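Local coordinates for protein glycoside hydrolase YxiA (Bacillus licheniformis, PDB 3LV4) that probably hydrolyses the alpha-1,5-linked backbone of L-arabinan, as a calcium-binding glycoside hydrolase of family 43, at residues Y25-F28 with S34-S37; V81-L84 with K88-M91; S48-G53 with S73-A78. All blocks are in the same frame, centred on the assembly; numbering follows the deposited sequence.

Contact 1. Residues Y25-F28 with S34-S37; sequences YYVF and SAKS. With ACT (acetate ion), chain F.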
loop_
_atom_site.group_PDB
_atom_site.type_symbol
_atom_site.label_atom_id
_atom_site.label_comp_id
_atom_site.label_asym_id
_atom_site.label_seq_id
_atom_site.Cartn_x
_atom_site.Cartn_y
_atom_site.Cartn_z
ATOM N N TYR A 25 -16.951 -5.749 0.555
ATOM C CA TYR A 25 -15.682 -5.046 0.727
ATOM C C TYR A 25 -15.923 -3.548 0.641
ATOM O O TYR A 25 -16.622 -3.078 -0.256
ATOM C CB TYR A 25 -14.683 -5.438 -0.362
ATOM C CG TYR A 25 -14.276 -6.893 -0.341
ATOM C CD1 TYR A 25 -13.272 -7.341 0.513
ATOM C CD2 TYR A 25 -14.882 -7.818 -1.183
ATOM C CE1 TYR A 25 -12.895 -8.671 0.539
ATOM C CE2 TYR A 25 -14.514 -9.147 -1.168
ATOM C CZ TYR A 25 -13.517 -9.567 -0.306
ATOM O OH TYR A 25 -13.141 -10.888 -0.281
ATOM N N TYR A 26 -15.337 -2.807 1.577
ATOM C CA TYR A 26 -15.377 -1.354 1.557
ATOM C C TYR A 26 -13.973 -0.795 1.457
ATOM O O TYR A 26 -13.034 -1.377 2.000
ATOM C CB TYR A 26 -16.031 -0.834 2.844
ATOM C CG TYR A 26 -17.507 -1.112 2.909
ATOM C CD1 TYR A 26 -17.985 -2.320 3.402
ATOM C CD2 TYR A 26 -18.427 -0.163 2.475
ATOM C CE1 TYR A 26 -19.348 -2.578 3.456
ATOM C CE2 TYR A 26 -19.784 -0.409 2.522
ATOM C CZ TYR A 26 -20.243 -1.613 3.013
ATOM O OH TYR A 26 -21.600 -1.851 3.059
ATOM N N VAL A 27 -13.825 0.323 0.751
ATOM C CA VAL A 27 -12.608 1.116 0.863
ATOM C C VAL A 27 -12.942 2.510 1.369
ATOM O O VAL A 27 -13.902 3.145 0.905
ATOM C CB VAL A 27 -11.794 1.200 -0.459
ATOM C CG1 VAL A 27 -11.078 -0.130 -0.731
ATOM C CG2 VAL A 27 -12.683 1.627 -1.634
ATOM N N PHE A 28 -12.161 2.971 2.340
ATOM C CA PHE A 28 -12.302 4.332 2.859
ATOM C C PHE A 28 -11.029 5.083 2.547
ATOM O O PHE A 28 -9.928 4.593 2.820
ATOM C CB PHE A 28 -12.554 4.323 4.372
ATOM C CG PHE A 28 -13.898 3.758 4.754
ATOM C CD1 PHE A 28 -14.060 2.393 4.952
ATOM C CD2 PHE A 28 -15.002 4.594 4.899
ATOM C CE1 PHE A 28 -15.300 1.869 5.296
ATOM C CE2 PHE A 28 -16.250 4.083 5.253
ATOM C CZ PHE A 28 -16.402 2.717 5.444
ATOM N N SER A 34 -15.461 6.932 -0.268
ATOM C CA SER A 34 -15.625 5.505 -0.006
ATOM C C SER A 34 -16.346 4.796 -1.144
ATOM O O SER A 34 -17.041 5.422 -1.952
ATOM C CB SER A 34 -16.381 5.272 1.308
ATOM O OG SER A 34 -17.705 5.780 1.236
ATOM N N ALA A 35 -16.168 3.483 -1.201
ATOM C CA ALA A 35 -16.764 2.664 -2.253
ATOM C C ALA A 35 -16.916 1.256 -1.729
ATOM O O ALA A 35 -16.295 0.895 -0.729
ATOM C CB ALA A 35 -15.891 2.670 -3.498
ATOM N N LYS A 36 -17.741 0.456 -2.398
ATOM C CA LYS A 36 -17.945 -0.916 -1.960
ATOM C C LYS A 36 -18.101 -1.856 -3.146
ATOM O O LYS A 36 -18.444 -1.428 -4.253
ATOM C CB LYS A 36 -19.169 -1.014 -1.043
ATOM C CG LYS A 36 -20.476 -0.598 -1.704
ATOM C CD LYS A 36 -21.671 -0.908 -0.812
ATOM C CE LYS A 36 -22.923 -0.205 -1.302
ATOM N NZ LYS A 36 -24.091 -0.444 -0.377
ATOM N N SER A 37 -17.843 -3.137 -2.907
ATOM C CA SER A 37 -18.018 -4.159 -3.940
ATOM C C SER A 37 -18.120 -5.503 -3.257
ATOM O O SER A 37 -17.671 -5.662 -2.121
ATOM C CB SER A 37 -16.833 -4.177 -4.905
ATOM O OG SER A 37 -15.659 -4.642 -4.263
HETATM C C ACT F . -13.867 -12.350 -3.433
HETATM O O ACT F . -13.968 -12.517 -2.196
HETATM O OXT ACT F . -12.888 -11.679 -3.830
HETATM C CH3 ACT F . -14.874 -12.916 -4.380
#
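Tyr25 and Ser37 form a hydrogen-bonded antiparallel pair, with Tyr25 N 2.8 Å from Ser37 O. Along the Tyr25 side chain, CB lies 3.5 Å from Ser37 O, which also sits beside CD2, at the ring edge. With CG anti to the carbonyl carbon (chi1 -64°), the ring leads onward to an acetate, probably from the crystallisation liquor: CE2 and CZ come within 3.6 Å of its atom O, and OH donates to that same oxygen at 2.6 Å, in the ring plane. Phe295 packs against Tyr25 edge-to-face. Replacing Tyr25 by an alanine would probably leave the acetate without this donor and open a gap beside Phe295. On the other face of the sheet, Lys36 lays CB over the Tyr26 ring, 4.0 Å from its centroid, a CH-pi contact. The extended lysine chain runs beside the tyrosine, and Lys36 NZ forms a salt bridge with Glu114 OE2, to which Tyr26 OH is also hydrogen-bonded; a long amphipathic residue suits such a place. Small residues suit the partner strand elsewhere: Ala35 CB meets Val27 CG2 at 3.9 Å, and Ser34 CB meets the Phe28 ring. The pairing is that of a beta hairpin, the two middle strands of one four-stranded blade in the family 43 five-bladed propeller.

Contact 2. Residues V81-L84 with K88-M91; sequences VTQL and KFYM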
loop_
_atom_site.group_PDB
_atom_site.type_symbol
_atom_site.label_atom_id
_atom_site.label_comp_id
_atom_site.label_asym_id
_atom_site.label_seq_id
_atom_site.Cartn_x
_atom_site.Cartn_y
_atom_site.Cartn_z
ATOM N N VAL A 81 -10.691 2.534 8.748
ATOM C CA VAL A 81 -11.856 2.071 9.488
ATOM C C VAL A 81 -11.590 0.641 9.905
ATOM O O VAL A 81 -11.170 -0.185 9.089
ATOM C CB VAL A 81 -13.143 2.144 8.652
ATOM C CG1 VAL A 81 -14.310 1.497 9.407
ATOM C CG2 VAL A 81 -13.459 3.591 8.299
ATOM N N THR A 82 -11.808 0.352 11.182
ATOM C CA THR A 82 -11.571 -0.989 11.693
ATOM C C THR A 82 -12.702 -1.386 12.627
ATOM O O THR A 82 -13.157 -0.577 13.433
ATOM C CB THR A 82 -10.221 -1.058 12.438
ATOM O OG1 THR A 82 -9.164 -0.755 11.517
ATOM C CG2 THR A 82 -9.997 -2.440 13.026
ATOM N N GLN A 83 -13.171 -2.624 12.498
ATOM C CA GLN A 83 -14.187 -3.145 13.404
ATOM C C GLN A 83 -13.506 -3.705 14.642
ATOM O O GLN A 83 -12.627 -4.573 14.537
ATOM C CB GLN A 83 -14.999 -4.253 12.725
ATOM C CG GLN A 83 -16.287 -4.591 13.450
ATOM C CD GLN A 83 -17.110 -5.621 12.714
ATOM O OE1 GLN A 83 -16.590 -6.363 11.881
ATOM N NE2 GLN A 83 -18.402 -5.678 13.016
ATOM N N LEU A 84 -13.911 -3.224 15.815
ATOM C CA LEU A 84 -13.374 -3.758 17.059
ATOM C C LEU A 84 -14.304 -4.829 17.621
ATOM O O LEU A 84 -15.319 -5.174 17.018
ATOM C CB LEU A 84 -13.145 -2.648 18.087
ATOM C CG LEU A 84 -12.203 -1.523 17.657
ATOM C CD1 LEU A 84 -11.743 -0.723 18.871
ATOM C CD2 LEU A 84 -11.016 -2.053 16.867
ATOM N N LYS A 88 -18.581 -2.557 16.570
ATOM C CA LYS A 88 -18.716 -1.221 16.000
ATOM C C LYS A 88 -17.543 -0.868 15.085
ATOM O O LYS A 88 -16.503 -1.535 15.091
ATOM C CB LYS A 88 -18.922 -0.168 17.094
ATOM C CG LYS A 88 -20.147 -0.479 17.965
ATOM C CD LYS A 88 -20.557 0.686 18.831
ATOM C CE LYS A 88 -21.761 0.306 19.694
ATOM N NZ LYS A 88 -22.847 -0.350 18.891
ATOM N N PHE A 89 -17.726 0.180 14.291
ATOM C CA PHE A 89 -16.744 0.554 13.289
ATOM C C PHE A 89 -16.038 1.831 13.700
ATOM O O PHE A 89 -16.665 2.874 13.890
ATOM C CB PHE A 89 -17.412 0.674 11.914
ATOM C CG PHE A 89 -18.040 -0.606 11.455
ATOM C CD1 PHE A 89 -19.393 -0.855 11.671
ATOM C CD2 PHE A 89 -17.267 -1.591 10.858
ATOM C CE1 PHE A 89 -19.963 -2.045 11.265
ATOM C CE2 PHE A 89 -17.833 -2.789 10.453
ATOM C CZ PHE A 89 -19.176 -3.018 10.655
ATOM N N TYR A 90 -14.722 1.720 13.850
ATOM C CA TYR A 90 -13.900 2.792 14.383
ATOM C C TYR A 90 -13.112 3.438 13.261
ATOM O O TYR A 90 -12.231 2.805 12.662
ATOM C CB TYR A 90 -12.953 2.237 15.452
ATOM C CG TYR A 90 -13.662 1.897 16.742
ATOM C CD1 TYR A 90 -14.563 0.835 16.811
ATOM C CD2 TYR A 90 -13.446 2.651 17.884
ATOM C CE1 TYR A 90 -15.223 0.540 17.984
ATOM C CE2 TYR A 90 -14.090 2.369 19.060
ATOM C CZ TYR A 90 -14.979 1.316 19.111
ATOM O OH TYR A 90 -15.621 1.053 20.295
HETATM N N MSE A 91 -13.454 4.693 12.969
HETATM C CA MSE A 91 -12.752 5.469 11.964
HETATM C C MSE A 91 -11.683 6.346 12.593
HETATM O O MSE A 91 -11.961 7.193 13.442
HETATM C CB MSE A 91 -13.717 6.343 11.166
HETATM C CG MSE A 91 -13.012 7.235 10.138
HETATM SE SE MSE A 91 -14.250 8.462 9.221
HETATM C CE MSE A 91 -15.276 7.121 8.216
#
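Leu84 packs squarely on Tyr90: its CD1 stands 3.6 Å from the ring centroid and only 2° off the ring normal, while CG comes within 3.4 Å of Tyr90 CD1. Leu84 places CG anti to the carbonyl carbon (chi1 -58°), and its CD1 can then sit over the centre of one face, with CG and CB along the CD1-CE1 side of the ring. This is the tight part of the contact, and the backbone beside it is equally close, with Thr82 and Tyr90 exchanging two hydrogen bonds, Tyr90 N to Thr82 O being 2.8 Å long. Where the strands give way to the turn, Leu84 N still donates to Lys88 O, but at 3.2 Å. The looser side holds the partly exposed Gln83 and Lys88. Gln83 runs extended beside Phe89, its amide plane 19° from the ring plane and NE2 3.6 Å from Phe89 CZ, and hands an N-H to Gly87 O. Lys88 starts out away from the partner strand, and its NZ forms a salt bridge with Asp111. On the same face as Gln83, Val81 touches Phe89 CB through CG1 and, through CG2, the methyl CE of Met91, modelled as selenomethionine. Val81 and Phe89 press on Ile19 of strand 17-21 in the preceding blade, whereas Tyr90, its OH bonded to Asp86, lies against Leu107 and Val109 of strand 103-110.

Contact 3. Residues S48-G53 with S73-A78; sequences SSVHDG and SDTLWA
Val50 meets flat groups that are peptide units rather than rings: its CG1 touches the carbonyl O of Asp74 at 3.7 Å, and its CG2 lies 3.8 Å from the amide N of Leu76. The imidazole of the next residue, His51, is engaged within its own segment, where ND1 donates to Asp52 O at 2.7 Å; that oxygen is tilted 24° from the ring plane, and the donor stands above the carbonyl plane. Valine suits its place because its two methyls part, CG1 anti to the backbone N (chi1 177°) and CG2 beside it, and so spread over successive residues of the partner loop. CG2 also touches Thr75 OG1 and Leu76 CG, the latter at 4.1 Å. Both loops belong to the connection between the first two blades of the propeller, and the second opens with an ST turn, in which Ser73 OG accepts from Thr75 N with an N-H...O angle of 166°. A water completes the join: it accepts from Val50 N at 3.0 Å and is hydrogen-bonded to Thr75 OG1 at 2.7 Å, linking the two loops where the valine methyls offer only apolar contact. Phe68 of helix 65-71 touches both Val50 and Leu76, and Tyr61 OH bonds to Asp74 O.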
loop_
_atom_site.group_PDB
_atom_site.type_symbol
_atom_site.label_atom_id
_atom_site.label_comp_id
_atom_site.label_asym_id
_atom_site.label_seq_id
_atom_site.Cartn_x
_atom_site.Cartn_y
_atom_site.Cartn_z
ATOM N N SER A 48 -17.508 10.874 -2.033
ATOM C CA SER A 48 -16.374 11.362 -2.826
ATOM C C SER A 48 -15.615 12.546 -2.235
ATOM O O SER A 48 -14.436 12.747 -2.545
ATOM C CB SER A 48 -16.839 11.737 -4.231
ATOM O OG SER A 48 -17.356 10.599 -4.885
ATOM N N SER A 49 -16.283 13.343 -1.409
ATOM C CA SER A 49 -15.638 14.530 -0.858
ATOM C C SER A 49 -16.244 14.957 0.468
ATOM O O SER A 49 -17.303 14.474 0.872
ATOM C CB SER A 49 -15.683 15.698 -1.854
ATOM O OG SER A 49 -16.999 16.217 -1.987
ATOM N N VAL A 50 -15.557 15.877 1.140
ATOM C CA VAL A 50 -16.046 16.437 2.392
ATOM C C VAL A 50 -17.047 17.554 2.097
ATOM O O VAL A 50 -16.691 18.591 1.526
ATOM C CB VAL A 50 -14.879 16.973 3.237
ATOM C CG1 VAL A 50 -15.389 17.634 4.523
ATOM C CG2 VAL A 50 -13.908 15.834 3.552
ATOM N N HIS A 51 -18.302 17.335 2.478
ATOM C CA HIS A 51 -19.355 18.328 2.270
ATOM C C HIS A 51 -20.555 17.933 3.108
ATOM O O HIS A 51 -20.682 16.767 3.496
ATOM C CB HIS A 51 -19.754 18.402 0.788
ATOM C CG HIS A 51 -20.333 17.126 0.257
ATOM N ND1 HIS A 51 -21.685 16.850 0.289
ATOM C CD2 HIS A 51 -19.745 16.047 -0.314
ATOM C CE1 HIS A 51 -21.903 15.657 -0.237
ATOM N NE2 HIS A 51 -20.742 15.146 -0.607
ATOM N N ASP A 52 -21.430 18.900 3.388
ATOM C CA ASP A 52 -22.695 18.623 4.053
ATOM C C ASP A 52 -23.405 17.542 3.270
ATOM O O ASP A 52 -23.516 17.643 2.048
ATOM C CB ASP A 52 -23.596 19.864 4.033
ATOM C CG ASP A 52 -23.040 21.022 4.836
ATOM O OD1 ASP A 52 -21.985 20.872 5.487
ATOM O OD2 ASP A 52 -23.681 22.095 4.820
ATOM N N GLY A 53 -23.893 16.511 3.952
ATOM C CA GLY A 53 -24.665 15.482 3.276
ATOM C C GLY A 53 -23.873 14.238 2.911
ATOM O O GLY A 53 -24.444 13.252 2.442
ATOM N N SER A 73 -7.770 23.273 7.417
ATOM C CA SER A 73 -8.078 22.628 6.150
ATOM C C SER A 73 -9.581 22.409 6.064
ATOM O O SER A 73 -10.268 22.381 7.084
ATOM C CB SER A 73 -7.359 21.277 6.071
ATOM O OG SER A 73 -7.786 20.547 4.936
ATOM N N ASP A 74 -10.095 22.243 4.853
ATOM C CA ASP A 74 -11.507 21.934 4.694
ATOM C C ASP A 74 -11.697 20.517 4.169
ATOM O O ASP A 74 -12.773 20.158 3.681
ATOM C CB ASP A 74 -12.200 22.947 3.777
ATOM C CG ASP A 74 -11.706 22.879 2.345
ATOM O OD1 ASP A 74 -10.725 22.154 2.075
ATOM O OD2 ASP A 74 -12.310 23.555 1.481
ATOM N N THR A 75 -10.656 19.701 4.276
ATOM C CA THR A 75 -10.802 18.305 3.876
ATOM C C THR A 75 -10.128 17.352 4.853
ATOM O O THR A 75 -9.476 17.785 5.807
ATOM C CB THR A 75 -10.288 18.065 2.444
ATOM O OG1 THR A 75 -10.854 16.857 1.929
ATOM C CG2 THR A 75 -8.771 17.967 2.414
ATOM N N LEU A 76 -10.301 16.056 4.614
ATOM C CA LEU A 76 -9.700 15.018 5.445
ATOM C C LEU A 76 -8.693 14.212 4.636
ATOM O O LEU A 76 -8.872 14.000 3.439
ATOM C CB LEU A 76 -10.783 14.088 6.008
ATOM C CG LEU A 76 -11.824 14.732 6.941
ATOM C CD1 LEU A 76 -13.035 13.817 7.164
ATOM C CD2 LEU A 76 -11.206 15.133 8.281
ATOM N N TRP A 77 -7.627 13.768 5.291
ATOM C CA TRP A 77 -6.651 12.921 4.628
ATOM C C TRP A 77 -6.967 11.442 4.856
ATOM O O TRP A 77 -8.124 11.089 5.115
ATOM C CB TRP A 77 -5.212 13.306 5.008
ATOM C CG TRP A 77 -4.729 14.535 4.253
ATOM C CD1 TRP A 77 -5.489 15.370 3.482
ATOM C CD2 TRP A 77 -3.391 15.053 4.199
ATOM N NE1 TRP A 77 -4.711 16.377 2.958
ATOM C CE2 TRP A 77 -3.418 16.202 3.382
ATOM C CE3 TRP A 77 -2.174 14.658 4.765
ATOM C CZ2 TRP A 77 -2.278 16.955 3.113
ATOM C CZ3 TRP A 77 -1.040 15.403 4.492
ATOM C CH2 TRP A 77 -1.101 16.543 3.678
ATOM N N ALA A 78 -5.958 10.578 4.736
ATOM C CA ALA A 78 -6.205 9.137 4.603
ATOM C C ALA A 78 -6.597 8.465 5.918
ATOM O O ALA A 78 -5.800 8.409 6.851
ATOM C CB ALA A 78 -4.973 8.437 3.975
HETATM O O HOH W 1 -13.027 17.209 0.294
#

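In the fold
From the N terminus, contact 1 comes first and closes the short hairpin loop between strands 24-29 and 33-37. After strand 44-47 ends that blade, contact 3 brings together the two ends of the excursion carrying helices 60-63 and 65-71. The chain then enters strand 80-83, and contact 2 closes the tight turn into strand 89-96. The three follow in series, without nesting or crossing. Contacts 1 and 2 nevertheless touch in space: Phe28 CG lies 3.6 Å from Val81 CG2, tying the first blade to the second. The nearest atoms of contacts 1 and 3 are about 5 Å apart, without touching, and the second segment of contact 3 leads almost directly into contact 2.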